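Local coordinates for glycosyl hydrolases family 2, sugar binding domain protein (Bacteroides uniformis str. 3978 T3 ii, PDB 6D1P) that probably hydrolyses O-glycosidic bonds, as a family 2 beta-glucuronidase of a gut bacterium, releasing glucuronic acid from conjugates, at residues L574-F578 / K579-T583; A144-A147 / F148-P152. All coordinates share one frame; numbering follows the deposited sequence.

Contact 1: L574-F578 / K579-T583; sequences LFWTF and KDFST. With NA (sodium ion), chain C.
Trp-576 swings its indole away from its own backbone N (chi1 -178°), while Phe-581 holds CG between its backbone N and carbonyl carbon (chi1 70°), and these two torsions bring the rings together at their rims. NE1 of Trp-576 lies 3.5 Å from CE1 of Phe-581, and CZ2 of Trp-576 is 3.7 Å from CZ of Phe-581. The planes stand 80° apart, with neither ring over the face of the other. Thr-577, entered through a cis peptide bond, fills the angle between them: its CB lies over one face of the indole, and its CG2 meets the edge of the Phe-581 ring at CD1, 3.9 Å away. A branched residue suits this place, because the methyl can pack against the aromatics while OG1 of Thr-577 is hydrogen-bonded to a water at 2.7 Å. The same water accepts a bond from Lys-579 N at 2.9 Å, linking the Thr-577 hydroxyl to that backbone N-H. Beyond it, the bent Lys-579 chain carries NZ to Glu-349 and His-334. The carbonyl O of Asp-580 binds a sodium ion at 2.7 Å, a site shared with Asp-333, while the Asp-580 carboxylate pairs with Lys-607. A cis peptide next to a tryptophan, in the loop after strand 572-574 at the C-terminal ends of the barrel strands, is typical of the active-site region of family 2 TIM-barrel glycosidases.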
loop_
_atom_site.group_PDB
_atom_site.type_symbol
_atom_site.label_atom_id
_atom_site.label_comp_id
_atom_site.label_asym_id
_atom_site.label_seq_id
_atom_site.Cartn_x
_atom_site.Cartn_y
_atom_site.Cartn_z
ATOM N N LEU A 574 19.553 5.842 -32.098
ATOM C CA LEU A 574 19.659 5.576 -30.665
ATOM C C LEU A 574 18.978 4.246 -30.401
ATOM O O LEU A 574 17.755 4.136 -30.551
ATOM C CB LEU A 574 19.007 6.679 -29.835
ATOM C CG LEU A 574 19.379 8.100 -30.260
ATOM C CD1 LEU A 574 18.245 8.747 -31.081
ATOM C CD2 LEU A 574 19.737 8.948 -29.062
ATOM N N PHE A 575 19.743 3.229 -30.015
ATOM C CA PHE A 575 19.075 1.992 -29.655
ATOM C C PHE A 575 18.387 2.166 -28.307
ATOM O O PHE A 575 18.750 3.031 -27.506
ATOM C CB PHE A 575 20.041 0.800 -29.660
ATOM C CG PHE A 575 20.998 0.744 -28.492
ATOM C CD1 PHE A 575 22.266 1.321 -28.586
ATOM C CD2 PHE A 575 20.668 0.035 -27.331
ATOM C CE1 PHE A 575 23.176 1.231 -27.522
ATOM C CE2 PHE A 575 21.553 -0.048 -26.254
ATOM C CZ PHE A 575 22.812 0.539 -26.350
ATOM N N TRP A 576 17.324 1.393 -28.101
ATOM C CA TRP A 576 16.569 1.383 -26.849
ATOM C C TRP A 576 16.802 0.015 -26.232
ATOM O O TRP A 576 16.303 -0.992 -26.745
ATOM C CB TRP A 576 15.082 1.646 -27.088
ATOM C CG TRP A 576 14.246 1.689 -25.820
ATOM C CD1 TRP A 576 13.811 0.626 -25.088
ATOM C CD2 TRP A 576 13.769 2.861 -25.153
ATOM N NE1 TRP A 576 13.111 1.063 -23.992
ATOM C CE2 TRP A 576 13.066 2.430 -24.006
ATOM C CE3 TRP A 576 13.867 4.235 -25.415
ATOM C CZ2 TRP A 576 12.437 3.325 -23.126
ATOM C CZ3 TRP A 576 13.263 5.128 -24.538
ATOM C CH2 TRP A 576 12.555 4.667 -23.399
ATOM N N THR A 577 17.557 -0.036 -25.142
ATOM C CA THR A 577 17.992 1.118 -24.371
ATOM C C THR A 577 19.261 0.669 -23.669
ATOM O O THR A 577 19.657 -0.504 -23.805
ATOM C CB THR A 577 16.899 1.589 -23.335
ATOM O OG1 THR A 577 17.319 2.798 -22.686
ATOM C CG2 THR A 577 16.608 0.510 -22.286
ATOM N N PHE A 578 19.918 1.565 -22.925
ATOM C CA PHE A 578 21.200 1.184 -22.329
ATOM C C PHE A 578 21.024 0.110 -21.262
ATOM O O PHE A 578 21.750 -0.897 -21.254
ATOM C CB PHE A 578 21.908 2.400 -21.734
ATOM C CG PHE A 578 23.216 2.058 -21.063
ATOM C CD1 PHE A 578 24.292 1.573 -21.809
ATOM C CD2 PHE A 578 23.370 2.211 -19.688
ATOM C CE1 PHE A 578 25.511 1.238 -21.184
ATOM C CE2 PHE A 578 24.568 1.890 -19.057
ATOM C CZ PHE A 578 25.646 1.393 -19.798
ATOM N N LYS A 579 20.054 0.305 -20.360
ATOM C CA LYS A 579 19.939 -0.456 -19.123
ATOM C C LYS A 579 18.513 -0.952 -18.912
ATOM O O LYS A 579 17.554 -0.195 -19.093
ATOM C CB LYS A 579 20.377 0.414 -17.935
ATOM C CG LYS A 579 20.557 -0.336 -16.626
ATOM C CD LYS A 579 21.281 0.534 -15.593
ATOM C CE LYS A 579 20.351 1.652 -15.089
ATOM N NZ LYS A 579 21.189 2.783 -14.647
ATOM N N ASP A 580 18.383 -2.230 -18.541
ATOM C CA ASP A 580 17.115 -2.772 -18.071
ATOM C C ASP A 580 16.490 -1.824 -17.065
ATOM O O ASP A 580 17.167 -1.338 -16.157
ATOM C CB ASP A 580 17.333 -4.139 -17.415
ATOM C CG ASP A 580 17.633 -5.232 -18.411
ATOM O OD1 ASP A 580 17.724 -4.921 -19.616
ATOM O OD2 ASP A 580 17.780 -6.413 -17.978
ATOM N N PHE A 581 15.198 -1.559 -17.220
ATOM C CA PHE A 581 14.524 -0.626 -16.333
ATOM C C PHE A 581 13.122 -1.139 -16.049
ATOM O O PHE A 581 12.576 -1.962 -16.790
ATOM C CB PHE A 581 14.475 0.777 -16.941
ATOM C CG PHE A 581 13.551 0.875 -18.112
ATOM C CD1 PHE A 581 14.001 0.567 -19.386
ATOM C CD2 PHE A 581 12.207 1.243 -17.936
ATOM C CE1 PHE A 581 13.149 0.638 -20.472
ATOM C CE2 PHE A 581 11.355 1.311 -19.010
ATOM C CZ PHE A 581 11.823 1.021 -20.294
ATOM N N SER A 582 12.546 -0.658 -14.954
ATOM C CA SER A 582 11.231 -1.134 -14.549
ATOM C C SER A 582 10.122 -0.472 -15.362
ATOM O O SER A 582 10.154 0.734 -15.636
ATOM C CB SER A 582 10.987 -0.853 -13.075
ATOM O OG SER A 582 9.665 -1.246 -12.704
ATOM N N THR A 583 9.122 -1.272 -15.731
ATOM C CA THR A 583 7.956 -0.765 -16.400
ATOM C C THR A 583 6.725 -1.432 -15.811
ATOM O O THR A 583 6.751 -2.641 -15.533
ATOM C CB THR A 583 7.999 -1.021 -17.907
ATOM O OG1 THR A 583 6.715 -0.716 -18.457
ATOM C CG2 THR A 583 8.342 -2.470 -18.190
HETATM NA NA NA C . 17.527 1.190 -15.410
HETATM O O HOH W 1 17.840 2.210 -20.079
HETATM O O HOH W 2 17.756 3.115 -17.447
#

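Contact 2: A144-A147 / F148-P152; sequences AVEA and FRRTP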
loop_
_atom_site.group_PDB
_atom_site.type_symbol
_atom_site.label_atom_id
_atom_site.label_comp_id
_atom_site.label_asym_id
_atom_site.label_seq_id
_atom_site.Cartn_x
_atom_site.Cartn_y
_atom_site.Cartn_z
ATOM N N ALA A 144 7.449 33.059 5.190
ATOM C CA ALA A 144 6.849 32.138 6.149
ATOM C C ALA A 144 7.818 31.789 7.270
ATOM O O ALA A 144 7.388 31.584 8.418
ATOM C CB ALA A 144 6.372 30.874 5.439
ATOM N N VAL A 145 9.119 31.715 6.965
ATOM C CA VAL A 145 10.104 31.509 8.020
ATOM C C VAL A 145 10.069 32.678 8.993
ATOM O O VAL A 145 10.077 32.499 10.219
ATOM C CB VAL A 145 11.511 31.319 7.430
ATOM C CG1 VAL A 145 12.546 31.433 8.526
ATOM C CG2 VAL A 145 11.638 29.963 6.753
ATOM N N GLU A 146 10.014 33.896 8.456
ATOM C CA GLU A 146 9.917 35.089 9.278
ATOM C C GLU A 146 8.674 35.022 10.155
ATOM O O GLU A 146 8.786 34.920 11.382
ATOM C CB GLU A 146 9.910 36.338 8.395
ATOM C CG GLU A 146 9.822 37.644 9.173
ATOM C CD GLU A 146 10.871 37.746 10.278
ATOM O OE1 GLU A 146 12.053 37.407 10.020
ATOM O OE2 GLU A 146 10.508 38.159 11.405
ATOM N N ALA A 147 7.486 35.044 9.536
ATOM C CA ALA A 147 6.249 35.035 10.313
ATOM C C ALA A 147 6.205 33.888 11.304
ATOM O O ALA A 147 5.502 33.983 12.313
ATOM C CB ALA A 147 5.026 34.959 9.399
ATOM N N PHE A 148 6.950 32.817 11.053
ATOM C CA PHE A 148 6.985 31.722 12.010
ATOM C C PHE A 148 7.939 32.011 13.162
ATOM O O PHE A 148 7.641 31.676 14.313
ATOM C CB PHE A 148 7.376 30.429 11.310
ATOM C CG PHE A 148 7.538 29.275 12.240
ATOM C CD1 PHE A 148 6.425 28.637 12.767
ATOM C CD2 PHE A 148 8.804 28.824 12.595
ATOM C CE1 PHE A 148 6.572 27.566 13.634
ATOM C CE2 PHE A 148 8.954 27.755 13.462
ATOM C CZ PHE A 148 7.836 27.128 13.980
ATOM N N ARG A 149 9.093 32.621 12.882
ATOM C CA ARG A 149 9.980 33.005 13.974
ATOM C C ARG A 149 9.302 33.988 14.922
ATOM O O ARG A 149 9.580 33.979 16.128
ATOM C CB ARG A 149 11.276 33.588 13.416
ATOM C CG ARG A 149 12.367 32.554 13.221
ATOM C CD ARG A 149 13.326 32.957 12.090
ATOM N NE ARG A 149 14.407 31.985 11.926
ATOM C CZ ARG A 149 15.334 32.028 10.970
ATOM N NH1 ARG A 149 15.323 33.008 10.066
ATOM N NH2 ARG A 149 16.279 31.084 10.916
ATOM N N ARG A 150 8.385 34.811 14.407
ATOM C CA ARG A 150 7.629 35.768 15.208
ATOM C C ARG A 150 6.495 35.098 15.974
ATOM O O ARG A 150 5.456 35.720 16.218
ATOM C CB ARG A 150 7.055 36.875 14.319
ATOM C CG ARG A 150 8.096 37.753 13.664
ATOM C CD ARG A 150 7.580 38.299 12.327
ATOM N NE ARG A 150 6.661 39.433 12.450
ATOM C CZ ARG A 150 6.807 40.583 11.790
ATOM N NH1 ARG A 150 7.831 40.737 10.957
ATOM N NH2 ARG A 150 5.928 41.572 11.947
ATOM N N THR A 151 6.672 33.833 16.341
ATOM C CA THR A 151 5.737 33.076 17.157
ATOM C C THR A 151 6.497 32.362 18.263
ATOM O O THR A 151 7.672 32.015 18.089
ATOM C CB THR A 151 4.967 32.041 16.328
ATOM O OG1 THR A 151 5.885 31.054 15.843
ATOM C CG2 THR A 151 4.271 32.706 15.156
ATOM N N PRO A 152 5.849 32.113 19.407
ATOM C CA PRO A 152 6.576 31.495 20.527
ATOM C C PRO A 152 6.898 30.025 20.304
ATOM O O PRO A 152 7.862 29.524 20.898
ATOM C CB PRO A 152 5.625 31.688 21.722
ATOM C CG PRO A 152 4.580 32.657 21.265
ATOM C CD PRO A 152 4.475 32.483 19.782
#
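Helix 142-149 runs out here through i to i+4 backbone bonds, Phe-148 N to Ala-144 O, Arg-149 N to Val-145 O at 2.8 Å and Arg-150 N to Glu-146 O at 3.1 Å, before Arg-150 becomes the first residue to leave helical angles. Val-145 and Arg-149, one turn apart, lie side by side and point the same way. CG1 of Val-145, set opposite its own backbone N (chi1 167°), sits over one face of the Arg-149 guanidinium, displaced toward its rim and 3.5 Å from NH1 of Arg-149. The extended arginine suits this place because its flat end can rest on an aliphatic branch while NH2 reaches the carbonyl of Ile-98. Glu-146 and Arg-150 are also four apart, but their side chains cross at a slant. The glutamate bends at chi2 (52°), which lays its carboxylate against the arginine stem, with OE2 of Glu-146 3.1 Å from CD of Arg-150. The salt bridge from Glu-146 OE2 to Arg-150 NH1 is long, at 3.7 Å, and the carboxylate and guanidinium planes stand 76° apart, so any attraction is probably modest, without a flat, two-pronged pairing. Past the helix end, CG2 of Thr-151 packs 3.4 Å from Ala-147 O; its OG1 is modelled implausibly close to Phe-148 O, so that bond's geometry is doubtful. Phe-148 and Val-145 face inward: Val-145 packs on Ile-98, while the Phe-148 ring meets Tyr-123 and packs on Ile-162 and Pro-163 of strand 162-169, on Phe-158, and on Cys-154 of helix 152-156, joining this helix to the sheet of the sugar-binding domain.

Overall arrangement
Contact 1 lies deep in the protein, its centre about 7 Å from the centre of the chain, whereas that of contact 2 is about 42 Å from it, toward the periphery; their nearest atoms are about 36 Å apart. They share no helix or strand: 574-583 belongs to the TIM-barrel region and 144-152 to the sugar-binding region. Place shapes chemistry. In the buried loop, aromatic rims, a bridging water and a metal ion lie along an irregular backbone, the water taking up Lys-579 N and the ion Asp-580 O. On the partly exposed helix end, regular main-chain bonds are joined by contacts of long charged side chains, while a phenylalanine and a valine face inward.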